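Peptidase M42 (Thaumarchaeota archaeon SCGC AB-539-E09, PDB 5DS0) probably removes amino-terminal residues from peptides as a cobalt-binding aminopeptidase of the M42 (TET) family, assembled from twelve subunits. Local coordinates at residues A178-I183 against V235-I240; I113-P118 against D135-I140; F51-N56 against I200-T205; A286-Q291 against I340-E345. All blocks are in the same frame, centred on the assembly; numbering follows the deposited sequence.

Contact 1: residues A178-I183 against V235-I240. With CO (cobalt (II) ion), chain T; CO (cobalt (II) ion), chain U.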
loop_
_atom_site.group_PDB
_atom_site.type_symbol
_atom_site.label_atom_id
_atom_site.label_comp_id
_atom_site.label_asym_id
_atom_site.label_seq_id
_atom_site.Cartn_x
_atom_site.Cartn_y
_atom_site.Cartn_z
ATOM N N ALA C 178 11.306 34.116 -20.791
ATOM C CA ALA C 178 10.379 35.227 -20.619
ATOM C C ALA C 178 9.494 35.552 -21.817
ATOM O O ALA C 178 8.879 36.620 -21.848
ATOM C CB ALA C 178 11.138 36.465 -20.170
ATOM N N PHE C 179 9.387 34.649 -22.792
ATOM C CA PHE C 179 8.432 34.865 -23.870
ATOM C C PHE C 179 7.058 35.150 -23.268
ATOM O O PHE C 179 6.343 35.998 -23.771
ATOM C CB PHE C 179 8.353 33.673 -24.807
ATOM C CG PHE C 179 9.566 33.497 -25.671
ATOM C CD1 PHE C 179 10.100 34.562 -26.368
ATOM C CD2 PHE C 179 10.149 32.255 -25.819
ATOM C CE1 PHE C 179 11.206 34.395 -27.172
ATOM C CE2 PHE C 179 11.257 32.086 -26.625
ATOM C CZ PHE C 179 11.790 33.160 -27.293
ATOM N N ASP C 180 6.715 34.444 -22.195
ATOM C CA ASP C 180 5.513 34.697 -21.435
ATOM C C ASP C 180 5.834 35.801 -20.455
ATOM O O ASP C 180 6.481 35.530 -19.446
ATOM C CB ASP C 180 5.125 33.419 -20.692
ATOM C CG ASP C 180 3.894 33.574 -19.832
ATOM O OD1 ASP C 180 3.162 34.583 -19.971
ATOM O OD2 ASP C 180 3.654 32.662 -19.006
ATOM N N ASP C 181 5.408 37.044 -20.695
ATOM C CA ASP C 181 4.595 37.449 -21.841
ATOM C C ASP C 181 5.187 38.699 -22.513
ATOM O O ASP C 181 4.472 39.605 -22.939
ATOM C CB ASP C 181 3.168 37.690 -21.382
ATOM C CG ASP C 181 2.194 37.964 -22.529
ATOM O OD1 ASP C 181 2.481 37.600 -23.690
ATOM O OD2 ASP C 181 1.130 38.541 -22.231
ATOM N N ARG C 182 6.510 38.725 -22.620
ATOM C CA ARG C 182 7.193 39.841 -23.251
ATOM C C ARG C 182 6.998 39.785 -24.749
ATOM O O ARG C 182 7.034 40.826 -25.413
ATOM C CB ARG C 182 8.667 39.876 -22.862
ATOM C CG ARG C 182 8.838 40.357 -21.427
ATOM C CD ARG C 182 10.252 40.230 -20.894
ATOM N NE ARG C 182 10.261 40.249 -19.437
ATOM C CZ ARG C 182 11.321 39.983 -18.676
ATOM N NH1 ARG C 182 12.497 39.708 -19.223
ATOM N NH2 ARG C 182 11.208 39.999 -17.351
ATOM N N ILE C 183 6.731 38.597 -25.283
ATOM C CA ILE C 183 6.392 38.497 -26.687
ATOM C C ILE C 183 5.051 39.176 -26.944
ATOM O O ILE C 183 4.871 39.798 -27.988
ATOM C CB ILE C 183 6.384 37.044 -27.208
ATOM C CG1 ILE C 183 6.459 37.024 -28.731
ATOM C CG2 ILE C 183 5.136 36.307 -26.772
ATOM C CD1 ILE C 183 7.769 37.561 -29.301
ATOM N N VAL C 235 -6.167 40.943 -25.092
ATOM C CA VAL C 235 -5.061 40.510 -24.275
ATOM C C VAL C 235 -4.178 39.591 -25.084
ATOM O O VAL C 235 -4.657 38.664 -25.731
ATOM C CB VAL C 235 -5.557 39.804 -23.023
ATOM C CG1 VAL C 235 -4.403 39.164 -22.283
ATOM C CG2 VAL C 235 -6.264 40.800 -22.134
ATOM N N LEU C 236 -2.882 39.867 -25.054
ATOM C CA LEU C 236 -1.899 39.078 -25.791
ATOM C C LEU C 236 -1.127 38.232 -24.823
ATOM O O LEU C 236 -0.605 38.737 -23.843
ATOM C CB LEU C 236 -0.952 39.991 -26.529
ATOM C CG LEU C 236 -1.715 40.822 -27.549
ATOM C CD1 LEU C 236 -1.045 42.146 -27.881
ATOM C CD2 LEU C 236 -1.904 40.004 -28.795
ATOM N N GLU C 237 -1.095 36.937 -25.076
ATOM C CA GLU C 237 -0.469 35.984 -24.177
ATOM C C GLU C 237 0.237 34.928 -25.014
ATOM O O GLU C 237 0.221 34.982 -26.244
ATOM C CB GLU C 237 -1.512 35.310 -23.280
ATOM C CG GLU C 237 -1.569 35.788 -21.833
ATOM C CD GLU C 237 -0.340 35.492 -20.955
ATOM O OE1 GLU C 237 0.637 34.866 -21.387
ATOM O OE2 GLU C 237 -0.391 35.885 -19.774
ATOM N N VAL C 238 0.859 33.980 -24.328
ATOM C CA VAL C 238 1.379 32.810 -24.962
ATOM C C VAL C 238 0.362 31.689 -24.787
ATOM O O VAL C 238 -0.493 31.750 -23.925
ATOM C CB VAL C 238 2.727 32.395 -24.358
ATOM C CG1 VAL C 238 3.773 33.438 -24.660
ATOM C CG2 VAL C 238 2.609 32.164 -22.865
ATOM N N ASP C 239 0.456 30.681 -25.641
ATOM C CA ASP C 239 -0.363 29.488 -25.546
ATOM C C ASP C 239 0.602 28.342 -25.367
ATOM O O ASP C 239 1.698 28.355 -25.946
ATOM C CB ASP C 239 -1.161 29.287 -26.842
ATOM C CG ASP C 239 -2.617 28.901 -26.596
ATOM O OD1 ASP C 239 -2.887 28.095 -25.668
ATOM O OD2 ASP C 239 -3.490 29.400 -27.355
ATOM N N ILE C 240 0.232 27.368 -24.548
ATOM C CA ILE C 240 1.050 26.190 -24.401
ATOM C C ILE C 240 0.911 25.428 -25.700
ATOM O O ILE C 240 -0.193 25.072 -26.094
ATOM C CB ILE C 240 0.606 25.310 -23.227
ATOM C CG1 ILE C 240 0.799 26.026 -21.878
ATOM C CG2 ILE C 240 1.400 24.015 -23.230
ATOM C CD1 ILE C 240 -0.489 26.518 -21.233
HETATM CO CO CO T . 1.408 34.838 -19.045
HETATM CO CO CO U . 2.601 32.687 -17.466
#

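Contact 2: residues I113-P118 against D135-I140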
loop_
_atom_site.group_PDB
_atom_site.type_symbol
_atom_site.label_atom_id
_atom_site.label_comp_id
_atom_site.label_asym_id
_atom_site.label_seq_id
_atom_site.Cartn_x
_atom_site.Cartn_y
_atom_site.Cartn_z
ATOM N N ILE C 113 23.449 28.558 -8.988
ATOM C CA ILE C 113 22.940 27.333 -9.550
ATOM C C ILE C 113 21.927 26.750 -8.598
ATOM O O ILE C 113 22.188 26.659 -7.412
ATOM C CB ILE C 113 24.055 26.304 -9.691
ATOM C CG1 ILE C 113 25.172 26.837 -10.575
ATOM C CG2 ILE C 113 23.517 25.022 -10.302
ATOM C CD1 ILE C 113 26.455 26.045 -10.452
ATOM N N ILE C 114 20.779 26.322 -9.115
ATOM C CA ILE C 114 19.792 25.653 -8.278
ATOM C C ILE C 114 20.294 24.246 -7.969
ATOM O O ILE C 114 20.689 23.496 -8.875
ATOM C CB ILE C 114 18.426 25.588 -8.953
ATOM C CG1 ILE C 114 17.904 27.002 -9.210
ATOM C CG2 ILE C 114 17.445 24.842 -8.073
ATOM C CD1 ILE C 114 16.587 27.060 -9.965
ATOM N N ALA C 115 20.316 23.901 -6.691
ATOM C CA ALA C 115 20.907 22.638 -6.253
ATOM C C ALA C 115 20.108 21.986 -5.155
ATOM O O ALA C 115 19.237 22.611 -4.543
ATOM C CB ALA C 115 22.326 22.868 -5.772
ATOM N N SER C 116 20.397 20.711 -4.932
ATOM C CA SER C 116 19.821 19.978 -3.811
ATOM C C SER C 116 20.887 19.099 -3.201
ATOM O O SER C 116 22.022 19.069 -3.671
ATOM C CB SER C 116 18.655 19.111 -4.272
ATOM O OG SER C 116 19.111 18.009 -5.031
ATOM N N LYS C 117 20.520 18.376 -2.154
ATOM C CA LYS C 117 21.372 17.305 -1.666
ATOM C C LYS C 117 21.540 16.278 -2.780
ATOM O O LYS C 117 20.548 15.899 -3.407
ATOM C CB LYS C 117 20.763 16.631 -0.439
ATOM C CG LYS C 117 21.083 17.341 0.863
ATOM C CD LYS C 117 20.413 16.649 2.044
ATOM C CE LYS C 117 18.945 17.051 2.180
ATOM N NZ LYS C 117 18.297 16.330 3.302
ATOM N N PRO C 118 22.789 15.833 -3.029
ATOM C CA PRO C 118 23.060 14.818 -4.056
ATOM C C PRO C 118 22.478 13.488 -3.637
ATOM O O PRO C 118 22.536 13.173 -2.462
ATOM C CB PRO C 118 24.591 14.725 -4.103
ATOM C CG PRO C 118 25.126 15.679 -3.086
ATOM C CD PRO C 118 23.993 16.183 -2.252
ATOM N N ASP C 135 12.937 21.960 -0.736
ATOM C CA ASP C 135 14.223 21.351 -0.342
ATOM C C ASP C 135 15.383 21.696 -1.265
ATOM O O ASP C 135 16.436 21.056 -1.191
ATOM C CB ASP C 135 14.111 19.824 -0.299
ATOM C CG ASP C 135 12.988 19.341 0.608
ATOM O OD1 ASP C 135 12.770 19.946 1.683
ATOM O OD2 ASP C 135 12.318 18.352 0.232
HETATM N N MSE C 136 15.198 22.682 -2.142
HETATM C CA MSE C 136 16.273 23.111 -3.032
HETATM C C MSE C 136 16.888 24.363 -2.485
HETATM O O MSE C 136 16.353 24.973 -1.566
HETATM C CB MSE C 136 15.728 23.399 -4.419
HETATM C CG MSE C 136 15.236 22.137 -5.099
HETATM SE SE MSE C 136 14.561 22.571 -6.907
HETATM C CE MSE C 136 13.637 20.859 -7.221
ATOM N N PHE C 137 18.039 24.745 -3.026
ATOM C CA PHE C 137 18.634 26.036 -2.717
ATOM C C PHE C 137 19.504 26.465 -3.859
ATOM O O PHE C 137 19.667 25.746 -4.829
ATOM C CB PHE C 137 19.445 25.991 -1.421
ATOM C CG PHE C 137 20.029 24.686 -1.168
ATOM C CD1 PHE C 137 21.123 24.282 -1.905
ATOM C CD2 PHE C 137 19.450 23.825 -0.238
ATOM C CE1 PHE C 137 21.668 23.028 -1.721
ATOM C CE2 PHE C 137 19.973 22.557 -0.045
ATOM C CZ PHE C 137 21.092 22.158 -0.791
ATOM N N ILE C 138 20.069 27.653 -3.730
ATOM C CA ILE C 138 20.885 28.228 -4.755
ATOM C C ILE C 138 22.295 28.299 -4.235
ATOM O O ILE C 138 22.553 28.817 -3.145
ATOM C CB ILE C 138 20.345 29.608 -5.150
ATOM C CG1 ILE C 138 19.038 29.416 -5.914
ATOM C CG2 ILE C 138 21.325 30.368 -6.018
ATOM C CD1 ILE C 138 18.117 30.594 -5.815
ATOM N N ASP C 139 23.201 27.783 -5.050
ATOM C CA ASP C 139 24.612 27.766 -4.761
ATOM C C ASP C 139 25.230 28.891 -5.541
ATOM O O ASP C 139 25.151 28.909 -6.766
ATOM C CB ASP C 139 25.204 26.436 -5.209
ATOM C CG ASP C 139 26.664 26.288 -4.850
ATOM O OD1 ASP C 139 27.295 27.272 -4.401
ATOM O OD2 ASP C 139 27.192 25.170 -5.008
ATOM N N ILE C 140 25.868 29.819 -4.835
ATOM C CA ILE C 140 26.522 30.957 -5.489
ATOM C C ILE C 140 28.046 30.890 -5.362
ATOM O O ILE C 140 28.731 31.885 -5.604
ATOM C CB ILE C 140 26.004 32.305 -4.952
ATOM C CG1 ILE C 140 26.244 32.410 -3.444
ATOM C CG2 ILE C 140 24.528 32.449 -5.249
ATOM C CD1 ILE C 140 26.116 33.813 -2.895
#

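Contact 3: residues F51-N56 against I200-T205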
loop_
_atom_site.group_PDB
_atom_site.type_symbol
_atom_site.label_atom_id
_atom_site.label_comp_id
_atom_site.label_asym_id
_atom_site.label_seq_id
_atom_site.Cartn_x
_atom_site.Cartn_y
_atom_site.Cartn_z
ATOM N N PHE C 51 0.982 52.782 -23.088
ATOM C CA PHE C 51 1.271 53.697 -24.173
ATOM C C PHE C 51 0.016 53.978 -24.955
ATOM O O PHE C 51 -0.653 53.050 -25.409
ATOM C CB PHE C 51 2.295 53.066 -25.102
ATOM C CG PHE C 51 3.531 52.619 -24.398
ATOM C CD1 PHE C 51 4.469 53.554 -23.991
ATOM C CD2 PHE C 51 3.748 51.285 -24.115
ATOM C CE1 PHE C 51 5.616 53.159 -23.323
ATOM C CE2 PHE C 51 4.893 50.882 -23.458
ATOM C CZ PHE C 51 5.830 51.817 -23.062
ATOM N N ILE C 52 -0.286 55.258 -25.139
ATOM C CA ILE C 52 -1.517 55.677 -25.802
ATOM C C ILE C 52 -1.243 56.172 -27.210
ATOM O O ILE C 52 -0.382 57.026 -27.429
ATOM C CB ILE C 52 -2.224 56.781 -25.010
ATOM C CG1 ILE C 52 -2.443 56.321 -23.564
ATOM C CG2 ILE C 52 -3.553 57.134 -25.659
ATOM C CD1 ILE C 52 -2.947 57.401 -22.625
ATOM N N ALA C 53 -1.967 55.608 -28.170
ATOM C CA ALA C 53 -1.999 56.109 -29.543
ATOM C C ALA C 53 -3.376 56.724 -29.764
ATOM O O ALA C 53 -4.377 56.005 -29.797
ATOM C CB ALA C 53 -1.734 54.982 -30.534
ATOM N N LYS C 54 -3.414 58.053 -29.893
ATOM C CA LYS C 54 -4.664 58.806 -29.908
ATOM C C LYS C 54 -5.437 58.668 -31.206
ATOM O O LYS C 54 -4.893 58.412 -32.272
ATOM C CB LYS C 54 -4.428 60.283 -29.603
ATOM C CG LYS C 54 -4.059 60.578 -28.151
ATOM C CD LYS C 54 -4.234 62.067 -27.809
ATOM C CE LYS C 54 -3.483 62.509 -26.541
ATOM N NZ LYS C 54 -3.559 61.542 -25.397
ATOM N N GLY C 55 -6.743 58.805 -31.063
ATOM C CA GLY C 55 -7.693 58.831 -32.166
ATOM C C GLY C 55 -8.977 59.330 -31.531
ATOM O O GLY C 55 -8.947 60.280 -30.746
ATOM N N ASN C 56 -10.096 58.689 -31.819
ATOM C CA ASN C 56 -11.358 59.122 -31.228
ATOM C C ASN C 56 -11.376 58.799 -29.739
ATOM O O ASN C 56 -10.987 57.714 -29.348
ATOM C CB ASN C 56 -12.529 58.451 -31.929
ATOM C CG ASN C 56 -12.477 58.619 -33.437
ATOM O OD1 ASN C 56 -11.458 59.025 -33.996
ATOM N ND2 ASN C 56 -13.559 58.287 -34.099
ATOM N N ILE C 200 -1.359 54.554 -40.375
ATOM C CA ILE C 200 -2.595 53.781 -40.426
ATOM C C ILE C 200 -3.617 54.394 -39.474
ATOM O O ILE C 200 -3.369 54.530 -38.277
ATOM C CB ILE C 200 -2.354 52.299 -40.077
ATOM C CG1 ILE C 200 -1.388 51.675 -41.094
ATOM C CG2 ILE C 200 -3.665 51.526 -40.073
ATOM C CD1 ILE C 200 -0.829 50.322 -40.694
ATOM N N GLU C 201 -4.776 54.754 -40.009
ATOM C CA GLU C 201 -5.798 55.418 -39.210
ATOM C C GLU C 201 -6.641 54.392 -38.480
ATOM O O GLU C 201 -6.849 53.295 -38.983
ATOM C CB GLU C 201 -6.676 56.307 -40.093
ATOM C CG GLU C 201 -5.972 57.570 -40.535
ATOM C CD GLU C 201 -6.687 58.271 -41.671
ATOM O OE1 GLU C 201 -6.033 59.101 -42.341
ATOM O OE2 GLU C 201 -7.891 57.995 -41.897
ATOM N N HIS C 202 -7.111 54.765 -37.295
ATOM C CA HIS C 202 -7.934 53.888 -36.480
ATOM C C HIS C 202 -8.989 54.679 -35.725
ATOM O O HIS C 202 -8.672 55.623 -35.012
ATOM C CB HIS C 202 -7.066 53.086 -35.503
ATOM C CG HIS C 202 -6.102 53.915 -34.720
ATOM N ND1 HIS C 202 -6.438 54.510 -33.524
ATOM C CD2 HIS C 202 -4.813 54.248 -34.960
ATOM C CE1 HIS C 202 -5.399 55.185 -33.064
ATOM N NE2 HIS C 202 -4.398 55.038 -33.914
ATOM N N PRO C 203 -10.260 54.278 -35.852
ATOM C CA PRO C 203 -11.400 55.042 -35.317
ATOM C C PRO C 203 -11.582 54.881 -33.804
ATOM O O PRO C 203 -12.682 54.559 -33.332
ATOM C CB PRO C 203 -12.590 54.435 -36.063
ATOM C CG PRO C 203 -12.192 53.016 -36.255
ATOM C CD PRO C 203 -10.701 53.025 -36.482
ATOM N N ASN C 204 -10.511 55.132 -33.056
ATOM C CA ASN C 204 -10.467 54.788 -31.648
ATOM C C ASN C 204 -9.159 55.219 -31.021
ATOM O O ASN C 204 -8.218 55.608 -31.711
ATOM C CB ASN C 204 -10.621 53.270 -31.471
ATOM C CG ASN C 204 -9.650 52.473 -32.341
ATOM O OD1 ASN C 204 -8.461 52.777 -32.391
ATOM N ND2 ASN C 204 -10.161 51.454 -33.034
ATOM N N THR C 205 -9.105 55.124 -29.698
ATOM C CA THR C 205 -7.882 55.384 -28.946
ATOM C C THR C 205 -7.364 54.048 -28.426
ATOM O O THR C 205 -8.112 53.261 -27.854
ATOM C CB THR C 205 -8.134 56.375 -27.792
ATOM O OG1 THR C 205 -8.523 57.647 -28.337
ATOM C CG2 THR C 205 -6.890 56.558 -26.956
#

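Contact 4: residues A286-Q291 against I340-E345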
loop_
_atom_site.group_PDB
_atom_site.type_symbol
_atom_site.label_atom_id
_atom_site.label_comp_id
_atom_site.label_asym_id
_atom_site.label_seq_id
_atom_site.Cartn_x
_atom_site.Cartn_y
_atom_site.Cartn_z
ATOM N N ALA C 286 -8.531 38.765 -43.764
ATOM C CA ALA C 286 -7.134 39.177 -43.962
ATOM C C ALA C 286 -6.191 38.012 -44.296
ATOM O O ALA C 286 -4.991 38.220 -44.446
ATOM C CB ALA C 286 -6.637 39.890 -42.725
ATOM N N GLN C 287 -6.745 36.805 -44.411
ATOM C CA GLN C 287 -5.990 35.597 -44.706
ATOM C C GLN C 287 -4.849 35.324 -43.719
ATOM O O GLN C 287 -3.794 34.807 -44.084
ATOM C CB GLN C 287 -5.459 35.630 -46.124
ATOM C CG GLN C 287 -6.556 35.558 -47.149
ATOM C CD GLN C 287 -6.021 35.294 -48.548
ATOM O OE1 GLN C 287 -4.869 35.606 -48.876
ATOM N NE2 GLN C 287 -6.838 34.650 -49.365
ATOM N N ILE C 288 -5.097 35.608 -42.450
ATOM C CA ILE C 288 -4.142 35.323 -41.393
ATOM C C ILE C 288 -4.549 34.030 -40.714
ATOM O O ILE C 288 -5.657 33.937 -40.178
ATOM C CB ILE C 288 -4.122 36.463 -40.372
ATOM C CG1 ILE C 288 -3.593 37.734 -41.042
ATOM C CG2 ILE C 288 -3.259 36.104 -39.188
ATOM C CD1 ILE C 288 -3.842 39.012 -40.266
ATOM N N PRO C 289 -3.666 33.020 -40.731
ATOM C CA PRO C 289 -4.015 31.751 -40.084
ATOM C C PRO C 289 -4.265 31.945 -38.585
ATOM O O PRO C 289 -3.553 32.724 -37.934
ATOM C CB PRO C 289 -2.776 30.888 -40.318
ATOM C CG PRO C 289 -1.654 31.861 -40.463
ATOM C CD PRO C 289 -2.250 33.063 -41.134
ATOM N N LEU C 290 -5.277 31.271 -38.056
ATOM C CA LEU C 290 -5.706 31.494 -36.690
ATOM C C LEU C 290 -6.151 30.183 -36.062
ATOM O O LEU C 290 -7.030 29.516 -36.590
ATOM C CB LEU C 290 -6.849 32.494 -36.693
ATOM C CG LEU C 290 -7.348 32.927 -35.322
ATOM C CD1 LEU C 290 -6.311 33.785 -34.610
ATOM C CD2 LEU C 290 -8.658 33.688 -35.447
ATOM N N GLN C 291 -5.550 29.804 -34.939
ATOM C CA GLN C 291 -5.850 28.509 -34.316
ATOM C C GLN C 291 -6.801 28.663 -33.132
ATOM O O GLN C 291 -6.503 29.376 -32.192
ATOM C CB GLN C 291 -4.571 27.833 -33.824
ATOM C CG GLN C 291 -3.459 27.741 -34.854
ATOM C CD GLN C 291 -2.263 26.968 -34.347
ATOM O OE1 GLN C 291 -2.340 25.761 -34.141
ATOM N NE2 GLN C 291 -1.157 27.663 -34.100
ATOM N N ILE C 340 0.961 40.370 -34.982
ATOM C CA ILE C 340 1.059 41.812 -35.172
ATOM C C ILE C 340 0.114 42.255 -36.292
ATOM O O ILE C 340 -0.661 43.196 -36.119
ATOM C CB ILE C 340 2.491 42.273 -35.484
ATOM C CG1 ILE C 340 3.392 42.065 -34.277
ATOM C CG2 ILE C 340 2.471 43.744 -35.866
ATOM C CD1 ILE C 340 4.859 42.169 -34.618
ATOM N N ARG C 341 0.164 41.568 -37.434
ATOM C CA ARG C 341 -0.743 41.869 -38.540
ATOM C C ARG C 341 -2.196 41.825 -38.075
ATOM O O ARG C 341 -2.974 42.732 -38.356
ATOM C CB ARG C 341 -0.560 40.885 -39.682
ATOM C CG ARG C 341 0.681 41.107 -40.510
ATOM C CD ARG C 341 0.744 40.109 -41.654
ATOM N NE ARG C 341 2.126 39.812 -42.064
ATOM C CZ ARG C 341 2.757 40.325 -43.137
ATOM N NH1 ARG C 341 4.009 39.946 -43.415
ATOM N NH2 ARG C 341 2.177 41.253 -43.907
ATOM N N LEU C 342 -2.549 40.772 -37.357
ATOM C CA LEU C 342 -3.923 40.578 -36.935
ATOM C C LEU C 342 -4.426 41.707 -36.030
ATOM O O LEU C 342 -5.534 42.204 -36.237
ATOM C CB LEU C 342 -4.071 39.239 -36.210
ATOM C CG LEU C 342 -5.463 38.933 -35.659
ATOM C CD1 LEU C 342 -6.500 38.913 -36.769
ATOM C CD2 LEU C 342 -5.454 37.612 -34.907
ATOM N N VAL C 343 -3.619 42.093 -35.043
ATOM C CA VAL C 343 -4.037 43.124 -34.080
ATOM C C VAL C 343 -4.266 44.454 -34.807
ATOM O O VAL C 343 -5.226 45.157 -34.509
ATOM C CB VAL C 343 -3.095 43.333 -32.830
ATOM C CG1 VAL C 343 -3.286 42.237 -31.789
ATOM C CG2 VAL C 343 -1.629 43.423 -33.193
ATOM N N ILE C 344 -3.427 44.765 -35.790
ATOM C CA ILE C 344 -3.605 45.968 -36.582
ATOM C C ILE C 344 -4.944 45.949 -37.323
ATOM O O ILE C 344 -5.707 46.910 -37.248
ATOM C CB ILE C 344 -2.428 46.161 -37.552
ATOM C CG1 ILE C 344 -1.179 46.587 -36.765
ATOM C CG2 ILE C 344 -2.751 47.203 -38.611
ATOM C CD1 ILE C 344 0.117 46.556 -37.547
ATOM N N GLU C 345 -5.237 44.851 -38.015
ATOM C CA GLU C 345 -6.500 44.735 -38.736
ATOM C C GLU C 345 -7.688 44.903 -37.805
ATOM O O GLU C 345 -8.698 45.481 -38.181
ATOM C CB GLU C 345 -6.610 43.386 -39.446
ATOM C CG GLU C 345 -5.581 43.132 -40.533
ATOM C CD GLU C 345 -5.418 44.301 -41.479
ATOM O OE1 GLU C 345 -6.393 44.664 -42.176
ATOM O OE2 GLU C 345 -4.299 44.831 -41.552
#

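Contact 1: residues A178-I183 against V235-I240
The dinuclear metal centre of this M42 peptidase joins the first turn of helix 179-197 to strand 232-240, and Asp180 and Glu237 meet across it on a shared cobalt ion. Asp180 illustrates how one carboxylate can bridge two metals. Its CG lies anti to the backbone N (chi1 179°), which carries OD1 to 2.0 Å from the cobalt held jointly with Glu237 and OD2 to 1.9 Å from the second cobalt. Glu237 grips the shared ion with both oxygens, OE2 at 2.2 Å and OE1 at 2.5 Å. His66 completes that site, while Glu215 and His325 bind the other ion with Asp180. The carboxylate planes of Asp180 and Glu237 stand 63° apart. A cis peptide bond links Asp180 to Asp181, whose carboxylate stacks nearly flat on that of Glu237, the planes 7° apart; Asp181 OD2 accepts a bond from the backbone N of His66. Away from the metals, Val238 packs its CG1 against Ile183 CG2 and its CG2 3.6 Å from Asp180 CB. The backbone N of Val238 donates to the anti lone pair of Glu237 OE1 over 3.1 Å, helping to hold the rotation of a carboxylate already bound to metal.

Contact 2: residues I113-P118 against D135-I140
A first torsion of 30° and a second of 75° turn the Phe137 ring back over the opposite strand, where one face receives the carbonyl O of Ala115. That oxygen sits 3.6 Å above the ring plane, displaced toward the rim, while CE1 comes within 4.1 Å of Ala115 CB and CZ reaches the backbone of Ser116. Beside Ile114, Met136, present as selenomethionine, is extended beyond CG and brings SE to 3.9 Å from Ile114 CG2; that methyl branch is anti to the Ile114 N. Strands 108-115 and 137-139 are antiparallel neighbours in the closed six-stranded barrel. Ile113 with Asp139 and Ala115 with Phe137 are hydrogen-bonded pairs, and Ile114 with Ile138 the non-hydrogen-bonded pair between them. Ala115 N donates to Phe137 O at 2.7 Å, and Phe137 N returns the bond to Ala115 O at 2.9 Å. Cutting Phe137 back to an alanine would probably leave the Ala115 carbonyl without its aromatic cover and Tyr82 without the ring it meets. Asp139 uses OD1 to accept from Gly141 N and to pair with Arg322 of a second subunit, whose His323 bonds to OD2.

Contact 3: residues F51-N56 against I200-T205
His202 presents an edge of its ring to the carbonyl O of Ala53, just where strand 49-53 ends and its antiparallel partner 205-211 begins, in the mixed sheet. The segment 200-205 bends through an inverse gamma turn centred on Pro203, and the imidazole folds back toward Asn204. With chi1 at 50°, CG lies between the backbone N and the carbonyl carbon; from there ND1 donates to Asn204 O at 2.8 Å, close to the ring plane, and to Asn204 OD1, which is tilted 28° from it. One N-H shared by two acceptors, both at bent angles, helps to hold the ring's rotation, leaving CE1 3.4 Å from Lys54 O. Without the imidazole, as with an alanine here, both Asn204 oxygens would probably lose this N-H and a gap would open beside the Ala53 and Lys54 carbonyls. Asn204 is tied down in its turn, its ND2 donating to the carbonyls of Ile347 and Leu350. The Asn56 amide lies against the Pro203 backbone, with CG 3.9 Å from Pro203 C. Thr205 and Ile52 cross obliquely, CG2 on CG2 at 3.6 Å, and Thr205 OG1 receives a weak bond from Gly55 N. The same hydroxyl donates to Asn56 O over 2.7 Å, approaching from above the carbonyl plane.

Contact 4: residues A286-Q291 against I340-E345
Ile288 drives its longer branch into the flank of helix 333-349 between Arg341 and Leu342. Its CB points at the helix, and CG1, set anti to the carbonyl carbon (chi1 -65°), continues outward in an extended chain (chi2 165°) that leaves the touching to CD1. This methyl lies 3.8 Å from Arg341 CB and 3.6 Å from Leu342 N; Leu342 CB follows at 4.1 Å, and Glu345 CG marks the margin of the contact at 4.5 Å. CD1 therefore rests as much on helix backbone as on side chains. Leu290 crosses Leu342 at about a right angle, its CD1 3.9 Å from Leu342 CD2, and both leucines also touch Ala283 of helix 273-285. Ala286 CB meets the aliphatic part of Glu345 at CG, 4.1 Å away, while the carboxylate turns off to a salt bridge from OE1 to Arg349. The loop begins in a Schellman motif, in which Gln287, with positive phi, follows the end of helix 273-285. Apolar residues in the link from that helix to strand 291-295, seated on a neighbouring helix, thus join two of the helices that pack round the mixed sheet of this alpha/beta peptidase fold.

How the contacts relate
From the N terminus, residues 51-56 open the loop of contact 3, which holds the whole of contact 2: 113-118 and 135-140 pair two barrel strands and so close a short loop, about 50 Å from contact 3 between centres. The chain then returns to the mixed-sheet part of the fold. Segment 178-183 opens contact 1 before 200-205 closes contact 3, and 235-240 closes contact 1 afterwards, so these two cross and both reach the same sheet. Contact 4 follows in series, linking 286-291 to the late helix 333-349. That helix touches both earlier contacts of this region: Val343 CG1 packs 4.0 Å from Leu236 CD2 of contact 1, and Ile344 CG2 4.2 Å from Ile200 CD1 of contact 3.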